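ChrR-like cupin domain-containing protein (Ralstonia eutropha, PDB 3CJX) is of unknown function but has a ChrR-like cupin fold, a beta-barrel architecture that in many relatives surrounds a metal or small-molecule site. Local coordinates at residues A[53-58]-A[99-104]; A[31-36]-A[151-156]; A[62-67]-A[89-94]; A[38-43]-A[158-163]; A[69-74]-A[109-114]. All coordinates share one frame; numbering follows the deposited sequence.

From the N terminus, strand 30-38 supplies 31-36 of interaction 2 and leads into the turn 38-43 of interaction 4; both wait some 115 residues for partners from the C-terminal part. Their segments alternate, so these two wide loops cross, and together they lay the tail along one edge of the mixed sheet. The other three contacts are nested within them. Interaction 1 closes a loop from 53-58 to 99-104, and interaction 3 (62-67 with 89-94) is nested inside it. Interaction 5 (69-74 with 109-114) crosses both, sharing strand 65-71 with interaction 3. At Trp74, interaction 5 packs on Phe100 of interaction 1 and Leu90 of interaction 3, joining the two sheets.

Interaction 1 (A[53-58]-A[99-104]); sequences GLTLPL and QFNTPR
In the six-stranded antiparallel sheet of the cupin fold, the loop entering strand 58-61 runs against the end of strand 97-101, and a single bridge pairs Thr55 with Asn101. Leu56 N gives its hydrogen to Phe100 O at 3.0 Å, while Leu54 O accepts Thr102 N at 2.8 Å. Side chains supplement this backbone pairing. The Thr55 and Asn101 side chains run side by side, and Thr55 OG1 donates to Asn101 OD1 at 2.7 Å, in the plane of the amide carbonyl. Thr102 OG1 takes the Leu54 N-H at 2.8 Å and has a second partner in Ala51 O, so the hydroxyl is held between two backbone groups before strand 58-61 begins. Gln99 bonds to the other backbone through its side chain: with CG opposite the backbone N (chi1 176°), its extended chain brings NE2 to Leu56 O at 2.8 Å, the oxygen close to the amide plane. Its OE1 bonds to Thr77 OG1, which also takes Asn101 ND2, so Thr77, just after strand 73-76, helps position both amides. On the other side of the strand, Leu56 CD1 rests 3.6 Å from Phe100 CD1, its side chain running alongside the ring. Leu58 crosses Gln99 nearly at right angles, CD2 against CB at 3.7 Å. At the far end Gly53 N makes a weak bond to Pro103 O.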
# COMPACT_ATOMS: atom_id res chain seq x y z
N GLY A 53 1.78 13.47 10.62
CA GLY A 53 2.23 14.62 9.85
C GLY A 53 2.60 14.41 8.39
O GLY A 53 3.34 15.21 7.82
N LEU A 54 2.11 13.35 7.78
CA LEU A 54 2.46 13.10 6.39
C LEU A 54 1.46 13.66 5.41
O LEU A 54 0.27 13.72 5.68
CB LEU A 54 2.60 11.61 6.09
CG LEU A 54 3.69 10.86 6.84
CD1 LEU A 54 3.77 9.46 6.25
CD2 LEU A 54 5.06 11.58 6.76
N THR A 55 1.98 14.09 4.28
CA THR A 55 1.21 14.56 3.15
C THR A 55 1.85 13.93 1.92
O THR A 55 2.89 14.35 1.47
CB THR A 55 1.24 16.06 3.02
OG1 THR A 55 0.51 16.61 4.11
CG2 THR A 55 0.59 16.50 1.73
N LEU A 56 1.23 12.88 1.41
CA LEU A 56 1.77 12.19 0.25
C LEU A 56 1.43 12.94 -1.02
O LEU A 56 0.64 13.89 -1.00
CB LEU A 56 1.24 10.76 0.20
CG LEU A 56 1.61 9.90 1.40
CD1 LEU A 56 0.88 8.58 1.28
CD2 LEU A 56 3.12 9.72 1.50
N PRO A 57 2.04 12.54 -2.15
CA PRO A 57 1.70 13.23 -3.38
C PRO A 57 0.31 12.83 -3.83
O PRO A 57 -0.28 11.91 -3.27
CB PRO A 57 2.76 12.72 -4.36
CG PRO A 57 3.75 11.98 -3.55
CD PRO A 57 3.04 11.48 -2.39
N LEU A 58 -0.24 13.54 -4.81
CA LEU A 58 -1.54 13.19 -5.37
C LEU A 58 -1.43 11.84 -6.09
O LEU A 58 -0.53 11.64 -6.89
CB LEU A 58 -2.06 14.25 -6.34
CG LEU A 58 -2.71 15.55 -5.87
CD1 LEU A 58 -2.94 16.45 -7.05
CD2 LEU A 58 -4.02 15.29 -5.21
N GLN A 99 -5.34 13.13 -2.24
CA GLN A 99 -4.07 13.28 -1.53
C GLN A 99 -4.17 12.87 -0.05
O GLN A 99 -4.84 13.52 0.74
CB GLN A 99 -3.61 14.74 -1.62
CG GLN A 99 -2.36 15.01 -0.84
CD GLN A 99 -1.81 16.38 -1.08
OE1 GLN A 99 -2.52 17.38 -1.03
NE2 GLN A 99 -0.50 16.43 -1.32
N PHE A 100 -3.42 11.83 0.29
CA PHE A 100 -3.39 11.23 1.62
C PHE A 100 -2.65 12.15 2.60
O PHE A 100 -1.60 12.70 2.28
CB PHE A 100 -2.68 9.86 1.53
CG PHE A 100 -2.69 9.06 2.80
CD1 PHE A 100 -1.65 9.18 3.72
CD2 PHE A 100 -3.69 8.14 3.04
CE1 PHE A 100 -1.64 8.42 4.88
CE2 PHE A 100 -3.70 7.38 4.20
CZ PHE A 100 -2.68 7.51 5.11
N ASN A 101 -3.22 12.32 3.79
CA ASN A 101 -2.61 13.09 4.84
C ASN A 101 -2.81 12.40 6.18
O ASN A 101 -3.88 11.84 6.42
CB ASN A 101 -3.28 14.46 5.00
CG ASN A 101 -3.13 15.37 3.80
OD1 ASN A 101 -2.14 16.09 3.67
ND2 ASN A 101 -4.16 15.41 2.97
N THR A 102 -1.77 12.41 7.02
CA THR A 102 -1.93 12.01 8.41
C THR A 102 -1.74 13.30 9.16
O THR A 102 -0.70 13.95 9.01
CB THR A 102 -0.92 10.96 8.94
OG1 THR A 102 0.42 11.33 8.60
CG2 THR A 102 -1.24 9.58 8.40
N PRO A 103 -2.74 13.71 9.95
CA PRO A 103 -2.58 14.94 10.75
C PRO A 103 -1.34 14.94 11.62
O PRO A 103 -0.99 13.89 12.18
CB PRO A 103 -3.81 14.93 11.67
CG PRO A 103 -4.81 14.06 10.98
CD PRO A 103 -4.05 13.06 10.17
N ARG A 104 -0.71 16.10 11.78
CA ARG A 104 0.44 16.22 12.68
C ARG A 104 0.07 15.87 14.12
O ARG A 104 0.93 15.42 14.89
CB ARG A 104 1.00 17.63 12.69
CG ARG A 104 2.36 17.70 13.38
CD ARG A 104 3.08 19.03 13.23
NE ARG A 104 2.43 20.15 13.92
CZ ARG A 104 2.90 21.39 13.92
NH1 ARG A 104 4.02 21.70 13.27
NH2 ARG A 104 2.25 22.34 14.57

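Interaction 2 (A[31-36]-A[151-156]); sequences DIFPLF and NGLRYI. With SO4 (sulfate ion), chain I.
Ile156, Leu153 and Pro34 bury the most surface as the chain leaving helix 135-148 comes alongside strand 30-38. Leu153 sets its CD1 methyl over the face of the Phe33 ring, 3.7 Å from the ring centroid and almost on the ring normal, a CH-pi contact; the two side chains approach from opposite directions. Phe20 meets the same ring edge-to-face. Pro34 and Leu153 meet tip to tip, Pro34 CD lying 4.1 Å from Leu153 CD1. Pro34 CG also comes within 3.7 Å of Tyr155 CD1, the two side chains crossing at about a right angle. Tyr155 carries its ring between the backbone N and the carbonyl carbon (chi1 66°) to reach that proline and Val142 of the helix, while its OH bonds to Asp143. Ile156 N donates to Leu35 O at 2.7 Å, and Ile156 CG2 lies 3.6 Å from Phe36 CD1. Upstream, Gly152 N holds sulfate O4 at 2.8 Å, an ion probably from the crystallisation liquor that His18 also binds. The Phe36-Ile156 bridge adds the short strand 156-157 in parallel to the edge of an otherwise antiparallel cupin sheet, beside a classic beta bulge in which Leu35 and Phe36 both face Val45.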
# COMPACT_ATOMS: atom_id res chain seq x y z
N ASP A 31 5.74 2.95 6.24
CA ASP A 31 6.23 1.60 6.49
C ASP A 31 5.22 0.56 5.99
O ASP A 31 4.03 0.64 6.30
CB ASP A 31 6.50 1.45 7.97
CG ASP A 31 7.52 2.45 8.48
OD1 ASP A 31 8.35 2.89 7.67
OD2 ASP A 31 7.50 2.78 9.68
N ILE A 32 5.68 -0.45 5.27
CA ILE A 32 4.81 -1.44 4.65
C ILE A 32 5.13 -2.85 5.07
O ILE A 32 6.29 -3.18 5.37
CB ILE A 32 5.02 -1.50 3.10
CG1 ILE A 32 4.95 -0.15 2.47
CG2 ILE A 32 3.96 -2.31 2.40
CD1 ILE A 32 3.58 0.44 2.60
N PHE A 33 4.09 -3.68 5.06
CA PHE A 33 4.25 -5.11 5.20
C PHE A 33 3.49 -5.71 4.01
O PHE A 33 2.27 -5.67 3.98
CB PHE A 33 3.71 -5.64 6.53
CG PHE A 33 4.30 -6.97 6.92
CD1 PHE A 33 4.18 -8.07 6.07
CD2 PHE A 33 4.98 -7.12 8.11
CE1 PHE A 33 4.73 -9.27 6.39
CE2 PHE A 33 5.52 -8.33 8.45
CZ PHE A 33 5.39 -9.42 7.58
N PRO A 34 4.22 -6.26 3.02
CA PRO A 34 3.50 -6.80 1.88
C PRO A 34 2.80 -8.10 2.24
O PRO A 34 3.28 -8.84 3.09
CB PRO A 34 4.62 -7.07 0.87
CG PRO A 34 5.81 -7.34 1.70
CD PRO A 34 5.67 -6.47 2.90
N LEU A 35 1.65 -8.33 1.63
CA LEU A 35 0.85 -9.54 1.83
C LEU A 35 0.70 -10.31 0.51
O LEU A 35 1.18 -11.44 0.40
CB LEU A 35 -0.51 -9.18 2.45
CG LEU A 35 -0.39 -8.28 3.69
CD1 LEU A 35 -1.74 -7.82 4.20
CD2 LEU A 35 0.40 -9.05 4.76
N PHE A 36 0.09 -9.66 -0.48
CA PHE A 36 -0.16 -10.28 -1.79
C PHE A 36 0.21 -9.32 -2.92
O PHE A 36 -0.23 -8.19 -2.92
CB PHE A 36 -1.64 -10.67 -1.90
CG PHE A 36 -1.96 -11.40 -3.16
CD1 PHE A 36 -1.85 -12.77 -3.22
CD2 PHE A 36 -2.38 -10.72 -4.29
CE1 PHE A 36 -2.15 -13.45 -4.37
CE2 PHE A 36 -2.66 -11.39 -5.45
CZ PHE A 36 -2.55 -12.76 -5.50
N ASN A 151 15.50 -8.15 6.52
CA ASN A 151 14.22 -8.56 7.06
C ASN A 151 13.92 -9.96 6.57
O ASN A 151 14.04 -10.23 5.37
CB ASN A 151 13.14 -7.56 6.62
CG ASN A 151 11.84 -7.73 7.37
OD1 ASN A 151 11.36 -8.83 7.57
ND2 ASN A 151 11.26 -6.61 7.78
N GLY A 152 13.52 -10.85 7.48
CA GLY A 152 13.24 -12.26 7.15
C GLY A 152 11.78 -12.58 6.92
O GLY A 152 11.33 -13.68 7.18
N LEU A 153 11.05 -11.60 6.39
CA LEU A 153 9.63 -11.69 6.08
C LEU A 153 9.37 -12.41 4.76
O LEU A 153 10.27 -12.53 3.92
CB LEU A 153 9.07 -10.26 6.11
CG LEU A 153 8.17 -9.53 5.13
CD1 LEU A 153 8.21 -8.11 5.63
CD2 LEU A 153 8.63 -9.57 3.69
N ARG A 154 8.15 -12.91 4.60
CA ARG A 154 7.69 -13.57 3.38
C ARG A 154 6.34 -13.01 3.03
O ARG A 154 5.58 -12.64 3.92
CB ARG A 154 7.48 -15.06 3.58
CG ARG A 154 8.67 -15.85 4.05
CD ARG A 154 8.34 -17.35 4.02
NE ARG A 154 7.17 -17.67 4.84
CZ ARG A 154 6.54 -18.85 4.85
NH1 ARG A 154 6.94 -19.86 4.06
NH2 ARG A 154 5.49 -19.02 5.64
N TYR A 155 6.03 -12.97 1.73
CA TYR A 155 4.73 -12.51 1.25
C TYR A 155 4.30 -13.39 0.06
O TYR A 155 5.08 -14.20 -0.44
CB TYR A 155 4.75 -11.01 0.90
CG TYR A 155 5.65 -10.66 -0.27
CD1 TYR A 155 6.99 -10.38 -0.07
CD2 TYR A 155 5.15 -10.63 -1.57
CE1 TYR A 155 7.82 -10.08 -1.13
CE2 TYR A 155 5.97 -10.32 -2.64
CZ TYR A 155 7.31 -10.05 -2.41
OH TYR A 155 8.17 -9.77 -3.44
N ILE A 156 3.06 -13.25 -0.38
CA ILE A 156 2.54 -14.05 -1.48
C ILE A 156 2.65 -13.27 -2.78
O ILE A 156 2.34 -12.08 -2.83
CB ILE A 156 1.07 -14.41 -1.25
CG1 ILE A 156 0.88 -15.03 0.13
CG2 ILE A 156 0.58 -15.34 -2.35
CD1 ILE A 156 1.73 -16.20 0.37
S SO4 I . 13.22 -10.63 11.28
O1 SO4 I . 13.61 -9.30 10.82
O2 SO4 I . 12.05 -10.60 12.16
O3 SO4 I . 14.34 -11.24 12.01
O4 SO4 I . 12.88 -11.43 10.11

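Interaction 3 (A[62-67]-A[89-94]); sequences TGTVHM and YLYEPG
Thr62 and Gly63 approach Gly94 loosely, before the strands 65-71 and 88-92 pair at one edge of the mixed sheet. Thr64 follows with its CG2 methyl obliquely against Tyr91, 3.6 Å from the hydroxyl OH. Val65 begins the antiparallel pairing: Val65 N and Val65 O each bond to the backbone of Glu92, both at 2.9 Å and in the carbonyl planes. Side by side with it, the extended Glu92 carries OE1 to within 3.8 Å of Val65 CB, and its carboxylate goes on to His98, with weaker bonds to Ser96 and Tyr76. His66, on the opposite face of the sheet, pairs with Tyr91 without backbone hydrogen bonds and meets two tyrosines of the neighbouring strand. His66 ND1 and Tyr89 OH are 2.8 Å apart, bonded near both ring planes, with Tyr89 CG opposite its backbone N (chi1 162°) to run alongside the histidine. Tyr91 turns its edge toward the imidazole face in an offset edge-to-face pair, centroids 5.5 Å apart and planes at 65°. Met67, a selenomethionine, closes the register by exchanging two backbone bonds with Leu90; its side chain bends inward among Trp74, Val112 and Phe114. The hydroxyl bonded at the edge of the imidazole and the tyrosine ring against its face together probably limit its rotation.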
# COMPACT_ATOMS: atom_id res chain seq x y z
N THR A 62 -5.87 4.03 -11.31
CA THR A 62 -6.37 3.45 -12.55
C THR A 62 -7.33 2.28 -12.28
O THR A 62 -7.96 1.77 -13.20
CB THR A 62 -5.23 2.94 -13.44
OG1 THR A 62 -4.49 1.93 -12.75
CG2 THR A 62 -4.29 4.09 -13.85
N GLY A 63 -7.39 1.82 -11.03
CA GLY A 63 -8.27 0.73 -10.63
C GLY A 63 -8.82 1.03 -9.25
O GLY A 63 -8.45 2.08 -8.67
N THR A 64 -9.66 0.14 -8.70
CA THR A 64 -10.29 0.41 -7.40
C THR A 64 -9.35 0.33 -6.21
O THR A 64 -8.29 -0.26 -6.30
CB THR A 64 -11.48 -0.54 -7.10
OG1 THR A 64 -11.00 -1.88 -6.93
CG2 THR A 64 -12.55 -0.49 -8.21
N VAL A 65 -9.74 0.98 -5.12
CA VAL A 65 -9.01 0.90 -3.85
C VAL A 65 -9.99 0.61 -2.74
O VAL A 65 -10.98 1.33 -2.58
CB VAL A 65 -8.30 2.19 -3.42
CG1 VAL A 65 -7.62 1.98 -2.09
CG2 VAL A 65 -7.27 2.64 -4.46
N HIS A 66 -9.73 -0.47 -2.01
CA HIS A 66 -10.49 -0.87 -0.82
C HIS A 66 -9.58 -0.67 0.38
O HIS A 66 -8.52 -1.28 0.46
CB HIS A 66 -10.91 -2.32 -0.88
CG HIS A 66 -11.89 -2.62 -1.96
ND1 HIS A 66 -13.25 -2.55 -1.75
CD2 HIS A 66 -11.72 -3.02 -3.24
CE1 HIS A 66 -13.88 -2.88 -2.87
NE2 HIS A 66 -12.97 -3.17 -3.79
N MSE A 67 -9.99 0.17 1.31
CA MSE A 67 -9.12 0.46 2.44
C MSE A 67 -9.85 0.48 3.77
O MSE A 67 -10.91 1.09 3.89
CB MSE A 67 -8.41 1.78 2.19
CG MSE A 67 -7.63 2.32 3.36
SE MSE A 67 -5.99 3.14 2.78
CE MSE A 67 -6.67 3.89 1.09
N TYR A 89 -14.03 2.16 6.71
CA TYR A 89 -13.76 1.59 5.40
C TYR A 89 -14.01 2.67 4.35
O TYR A 89 -14.84 3.56 4.51
CB TYR A 89 -14.64 0.37 5.15
CG TYR A 89 -14.76 -0.02 3.71
CD1 TYR A 89 -13.81 -0.82 3.10
CD2 TYR A 89 -15.84 0.38 2.95
CE1 TYR A 89 -13.93 -1.18 1.78
CE2 TYR A 89 -15.97 0.02 1.63
CZ TYR A 89 -15.02 -0.76 1.06
OH TYR A 89 -15.16 -1.08 -0.25
N LEU A 90 -13.25 2.59 3.27
CA LEU A 90 -13.36 3.49 2.14
C LEU A 90 -13.24 2.72 0.83
O LEU A 90 -12.32 1.93 0.67
CB LEU A 90 -12.21 4.51 2.16
CG LEU A 90 -12.10 5.38 0.92
CD1 LEU A 90 -13.24 6.38 0.93
CD2 LEU A 90 -10.75 6.07 0.88
N TYR A 91 -14.15 2.98 -0.08
CA TYR A 91 -14.08 2.46 -1.44
C TYR A 91 -13.75 3.66 -2.30
O TYR A 91 -14.43 4.68 -2.22
CB TYR A 91 -15.39 1.86 -1.91
CG TYR A 91 -15.45 1.66 -3.41
CD1 TYR A 91 -15.00 0.49 -4.00
CD2 TYR A 91 -15.99 2.64 -4.23
CE1 TYR A 91 -15.07 0.31 -5.38
CE2 TYR A 91 -16.06 2.47 -5.60
CZ TYR A 91 -15.60 1.30 -6.18
OH TYR A 91 -15.69 1.16 -7.56
N GLU A 92 -12.70 3.56 -3.10
CA GLU A 92 -12.31 4.64 -3.99
C GLU A 92 -12.34 4.05 -5.42
O GLU A 92 -11.69 3.04 -5.68
CB GLU A 92 -10.90 5.07 -3.64
CG GLU A 92 -10.67 6.57 -3.58
CD GLU A 92 -9.17 6.90 -3.45
OE1 GLU A 92 -8.41 6.01 -2.98
OE2 GLU A 92 -8.75 8.03 -3.83
N PRO A 93 -13.13 4.63 -6.32
CA PRO A 93 -13.13 4.00 -7.64
C PRO A 93 -11.94 4.39 -8.50
O PRO A 93 -11.17 5.28 -8.15
CB PRO A 93 -14.42 4.54 -8.27
CG PRO A 93 -14.60 5.87 -7.66
CD PRO A 93 -14.04 5.78 -6.26
N GLY A 94 -11.79 3.69 -9.62
CA GLY A 94 -10.79 4.03 -10.60
C GLY A 94 -11.20 5.38 -11.18
O GLY A 94 -12.39 5.71 -11.23

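Interaction 4 (A[38-43]-A[158-163]); sequences DPYNGL and AAVPTY
Asp38 OD1, beside the methyl of Ala158, is gripped by two backbone N-H groups of its own turn: Asn41 N at 2.8 Å, coming from above the carboxylate plane, and Tyr40 N more weakly at 3.1 Å. Asn41 ND2 adds a weak bond to the other oxygen, OD2, so the carboxylate is tied on both branches. The CB of Ala158 packs against this buried group, 3.5 Å from Asp38 CG. Beyond it the C-terminal tail rides over Tyr40, which has more surface buried by the contact than any other residue. Its CB points to the tail, and chi1 of -47° puts CG opposite the carbonyl carbon, laying the ring beneath Val160. Val160 CA stands over one ring face, 3.6 Å from the centroid and offset toward the rim, a CH-pi contact. Pro39 CB lies above the opposite face, so the ring is sandwiched between the tail and the preceding proline. The carbonyl oxygen of Ala158 comes to the ring edge, near its plane, 3.3 Å from Tyr40 CE2. Further along, Val160 CB meets Tyr40 CZ at 3.5 Å, and Pro161, crossing the ring obliquely, puts CD 4.0 Å from Tyr40 CG. No hydrogen bond links the two segments. The turn joins strands 30-38 and 43-50 as a beta-hairpin, with an Asx motif at Asp38 and a G1 beta bulge where Gly42 and Leu43 face it.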
# COMPACT_ATOMS: atom_id res chain seq x y z
N ASP A 38 0.51 -9.15 -7.23
CA ASP A 38 0.26 -9.72 -8.56
C ASP A 38 0.49 -8.63 -9.58
O ASP A 38 -0.45 -7.94 -9.95
CB ASP A 38 -1.18 -10.25 -8.64
CG ASP A 38 -1.50 -10.91 -9.97
OD1 ASP A 38 -0.77 -10.68 -10.97
OD2 ASP A 38 -2.51 -11.66 -10.03
N PRO A 39 1.74 -8.45 -10.03
CA PRO A 39 2.05 -7.42 -11.02
C PRO A 39 1.38 -7.61 -12.38
O PRO A 39 1.20 -6.64 -13.12
CB PRO A 39 3.56 -7.55 -11.21
CG PRO A 39 4.04 -8.32 -10.06
CD PRO A 39 2.94 -9.20 -9.63
N TYR A 40 0.97 -8.83 -12.67
CA TYR A 40 0.41 -9.16 -13.96
C TYR A 40 -1.06 -8.77 -14.04
O TYR A 40 -1.49 -8.26 -15.06
CB TYR A 40 0.74 -10.62 -14.28
CG TYR A 40 2.21 -10.85 -13.97
CD1 TYR A 40 3.20 -10.27 -14.76
CD2 TYR A 40 2.60 -11.54 -12.83
CE1 TYR A 40 4.56 -10.41 -14.46
CE2 TYR A 40 3.95 -11.68 -12.51
CZ TYR A 40 4.92 -11.12 -13.32
OH TYR A 40 6.25 -11.29 -13.00
N ASN A 41 -1.82 -8.94 -12.96
CA ASN A 41 -3.22 -8.46 -12.94
C ASN A 41 -3.35 -7.13 -12.25
O ASN A 41 -4.47 -6.66 -12.02
CB ASN A 41 -4.11 -9.45 -12.22
CG ASN A 41 -4.19 -10.74 -12.93
OD1 ASN A 41 -4.10 -10.79 -14.17
ND2 ASN A 41 -4.34 -11.81 -12.16
N GLY A 42 -2.22 -6.53 -11.90
CA GLY A 42 -2.23 -5.24 -11.22
C GLY A 42 -3.03 -5.29 -9.93
O GLY A 42 -4.12 -4.71 -9.84
N LEU A 43 -2.51 -6.02 -8.94
CA LEU A 43 -3.21 -6.11 -7.66
C LEU A 43 -2.22 -6.25 -6.50
O LEU A 43 -1.28 -7.03 -6.58
CB LEU A 43 -4.17 -7.30 -7.68
CG LEU A 43 -4.98 -7.53 -6.41
CD1 LEU A 43 -5.86 -6.31 -6.06
CD2 LEU A 43 -5.81 -8.77 -6.65
N ALA A 158 2.14 -13.64 -7.25
CA ALA A 158 1.64 -14.38 -8.40
C ALA A 158 2.74 -14.39 -9.45
O ALA A 158 3.33 -13.35 -9.73
CB ALA A 158 0.38 -13.72 -8.93
N ALA A 159 3.04 -15.56 -10.01
CA ALA A 159 4.05 -15.66 -11.09
C ALA A 159 3.50 -15.18 -12.44
O ALA A 159 2.29 -15.12 -12.63
CB ALA A 159 4.59 -17.11 -11.21
N VAL A 160 4.40 -14.85 -13.35
CA VAL A 160 4.00 -14.37 -14.67
C VAL A 160 3.39 -15.50 -15.47
O VAL A 160 3.89 -16.62 -15.40
CB VAL A 160 5.18 -13.80 -15.49
CG1 VAL A 160 6.19 -14.90 -15.83
CG2 VAL A 160 4.67 -13.11 -16.75
N PRO A 161 2.28 -15.25 -16.17
CA PRO A 161 1.74 -16.31 -17.02
C PRO A 161 2.70 -16.72 -18.13
O PRO A 161 3.48 -15.89 -18.59
CB PRO A 161 0.49 -15.67 -17.63
CG PRO A 161 0.12 -14.59 -16.68
CD PRO A 161 1.41 -14.06 -16.18
N THR A 162 2.65 -17.99 -18.52
CA THR A 162 3.48 -18.49 -19.61
C THR A 162 2.64 -19.47 -20.40
O THR A 162 1.44 -19.55 -20.17
CB THR A 162 4.74 -19.20 -19.09
OG1 THR A 162 4.36 -20.39 -18.39
CG2 THR A 162 5.52 -18.27 -18.17
N TYR A 163 3.26 -20.18 -21.34
CA TYR A 163 2.54 -21.19 -22.09
C TYR A 163 2.32 -22.38 -21.18
O TYR A 163 3.17 -22.69 -20.35
CB TYR A 163 3.31 -21.60 -23.34
CG TYR A 163 3.39 -20.50 -24.37
CD1 TYR A 163 2.30 -20.21 -25.17
CD2 TYR A 163 4.55 -19.75 -24.55
CE1 TYR A 163 2.35 -19.20 -26.12
CE2 TYR A 163 4.61 -18.74 -25.50
CZ TYR A 163 3.51 -18.46 -26.28
OH TYR A 163 3.56 -17.46 -27.23

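Interaction 5 (A[69-74]-A[109-114])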
# COMPACT_ATOMS: atom_id res chain seq x y z
N THR A 69 -9.13 1.21 7.84
CA THR A 69 -8.28 1.80 8.85
C THR A 69 -8.45 1.05 10.14
O THR A 69 -9.53 1.01 10.72
CB THR A 69 -8.65 3.24 9.08
OG1 THR A 69 -8.55 3.94 7.84
CG2 THR A 69 -7.73 3.87 10.12
N ILE A 70 -7.36 0.46 10.61
CA ILE A 70 -7.39 -0.31 11.86
C ILE A 70 -7.30 0.70 13.02
O ILE A 70 -8.07 0.66 13.98
CB ILE A 70 -6.23 -1.35 11.87
CG1 ILE A 70 -6.35 -2.29 10.65
CG2 ILE A 70 -6.17 -2.13 13.22
CD1 ILE A 70 -5.05 -2.98 10.21
N SER A 71 -6.35 1.62 12.91
CA SER A 71 -6.18 2.61 13.94
C SER A 71 -5.54 3.87 13.39
O SER A 71 -5.03 3.90 12.27
CB SER A 71 -5.36 2.05 15.11
OG SER A 71 -4.15 1.48 14.67
N GLY A 72 -5.61 4.91 14.20
CA GLY A 72 -5.05 6.21 13.88
C GLY A 72 -6.05 7.12 13.22
O GLY A 72 -7.24 7.06 13.51
N CYS A 73 -5.54 7.98 12.35
CA CYS A 73 -6.36 8.92 11.63
C CYS A 73 -5.69 9.40 10.34
O CYS A 73 -4.46 9.62 10.29
CB CYS A 73 -6.67 10.13 12.51
SG CYS A 73 -7.52 11.45 11.60
N TRP A 74 -6.49 9.55 9.30
CA TRP A 74 -6.01 10.10 8.04
C TRP A 74 -7.17 10.68 7.25
O TRP A 74 -8.34 10.33 7.49
CB TRP A 74 -5.27 9.07 7.22
CG TRP A 74 -6.11 7.98 6.61
CD1 TRP A 74 -6.34 6.74 7.13
CD2 TRP A 74 -6.78 8.01 5.34
NE1 TRP A 74 -7.12 6.02 6.28
CE2 TRP A 74 -7.41 6.77 5.18
CE3 TRP A 74 -6.91 8.97 4.34
CZ2 TRP A 74 -8.14 6.45 4.04
CZ3 TRP A 74 -7.65 8.66 3.20
CH2 TRP A 74 -8.26 7.42 3.07
N GLN A 109 0.93 5.91 15.21
CA GLN A 109 0.89 5.43 13.86
C GLN A 109 -0.54 5.24 13.43
O GLN A 109 -1.41 4.95 14.25
CB GLN A 109 1.61 4.08 13.75
CG GLN A 109 3.09 4.13 14.06
CD GLN A 109 3.85 4.91 13.04
OE1 GLN A 109 4.37 5.97 13.32
NE2 GLN A 109 3.87 4.40 11.81
N THR A 110 -0.76 5.41 12.14
CA THR A 110 -2.04 5.18 11.52
C THR A 110 -1.83 3.89 10.77
O THR A 110 -0.95 3.80 9.91
CB THR A 110 -2.42 6.35 10.60
OG1 THR A 110 -2.67 7.52 11.40
CG2 THR A 110 -3.65 6.03 9.80
N GLU A 111 -2.62 2.88 11.11
CA GLU A 111 -2.50 1.54 10.53
C GLU A 111 -3.63 1.20 9.56
O GLU A 111 -4.81 1.22 9.95
CB GLU A 111 -2.51 0.50 11.67
CG GLU A 111 -1.40 0.66 12.72
CD GLU A 111 -0.01 0.40 12.17
OE1 GLU A 111 0.13 0.01 11.00
OE2 GLU A 111 0.97 0.57 12.92
N VAL A 112 -3.30 0.84 8.32
CA VAL A 112 -4.35 0.49 7.36
C VAL A 112 -4.07 -0.82 6.64
O VAL A 112 -2.94 -1.31 6.60
CB VAL A 112 -4.54 1.57 6.29
CG1 VAL A 112 -4.79 2.93 6.94
CG2 VAL A 112 -3.33 1.63 5.41
N ILE A 113 -5.12 -1.43 6.12
CA ILE A 113 -4.95 -2.59 5.25
C ILE A 113 -5.68 -2.20 3.99
O ILE A 113 -6.81 -1.72 4.05
CB ILE A 113 -5.50 -3.92 5.84
CG1 ILE A 113 -5.18 -5.07 4.88
CG2 ILE A 113 -7.02 -3.86 6.09
CD1 ILE A 113 -5.62 -6.42 5.39
N PHE A 114 -5.05 -2.35 2.85
CA PHE A 114 -5.75 -2.01 1.63
C PHE A 114 -5.50 -2.95 0.51
O PHE A 114 -4.51 -3.67 0.49
CB PHE A 114 -5.41 -0.59 1.17
CG PHE A 114 -3.98 -0.41 0.78
CD1 PHE A 114 -3.56 -0.66 -0.53
CD2 PHE A 114 -3.06 0.03 1.71
CE1 PHE A 114 -2.24 -0.50 -0.89
CE2 PHE A 114 -1.74 0.21 1.36
CZ PHE A 114 -1.32 -0.06 0.05
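The Trp74 indole meets Thr110 at its edge, near the ring plane, with Trp74 CD1 3.9 Å from Thr110 CG2, while Val112 CG1 approaches obliquely, 3.9 Å from Trp74 NE1. Phe100 stacks on the indole and Tyr76 meets it edge-to-face. With chi1 of 71°, between the backbone N and the carbonyl carbon, Trp74 turns NE1 back to Thr69 OG1, which accepts its hydrogen at 3.0 Å from a position tilted off the ring plane; this bond helps fix the indole's rotation. On the other face of the sheet Ser71 OG lies against the aliphatic part of Glu111, 3.5 Å from CG; the bent glutamate then leads away to a salt bridge with Arg47 and a bond to Ser49. Glu111 O receives two N-H groups, Ile70 N at 2.7 Å and, weakly, Ser71 N, and Glu111 N returns a bond to Ser71 O. Two residues thus face one, a classic beta bulge between antiparallel strands 65-71 and 110-117, as the chain leaves one sheet of the cupin barrel for the other.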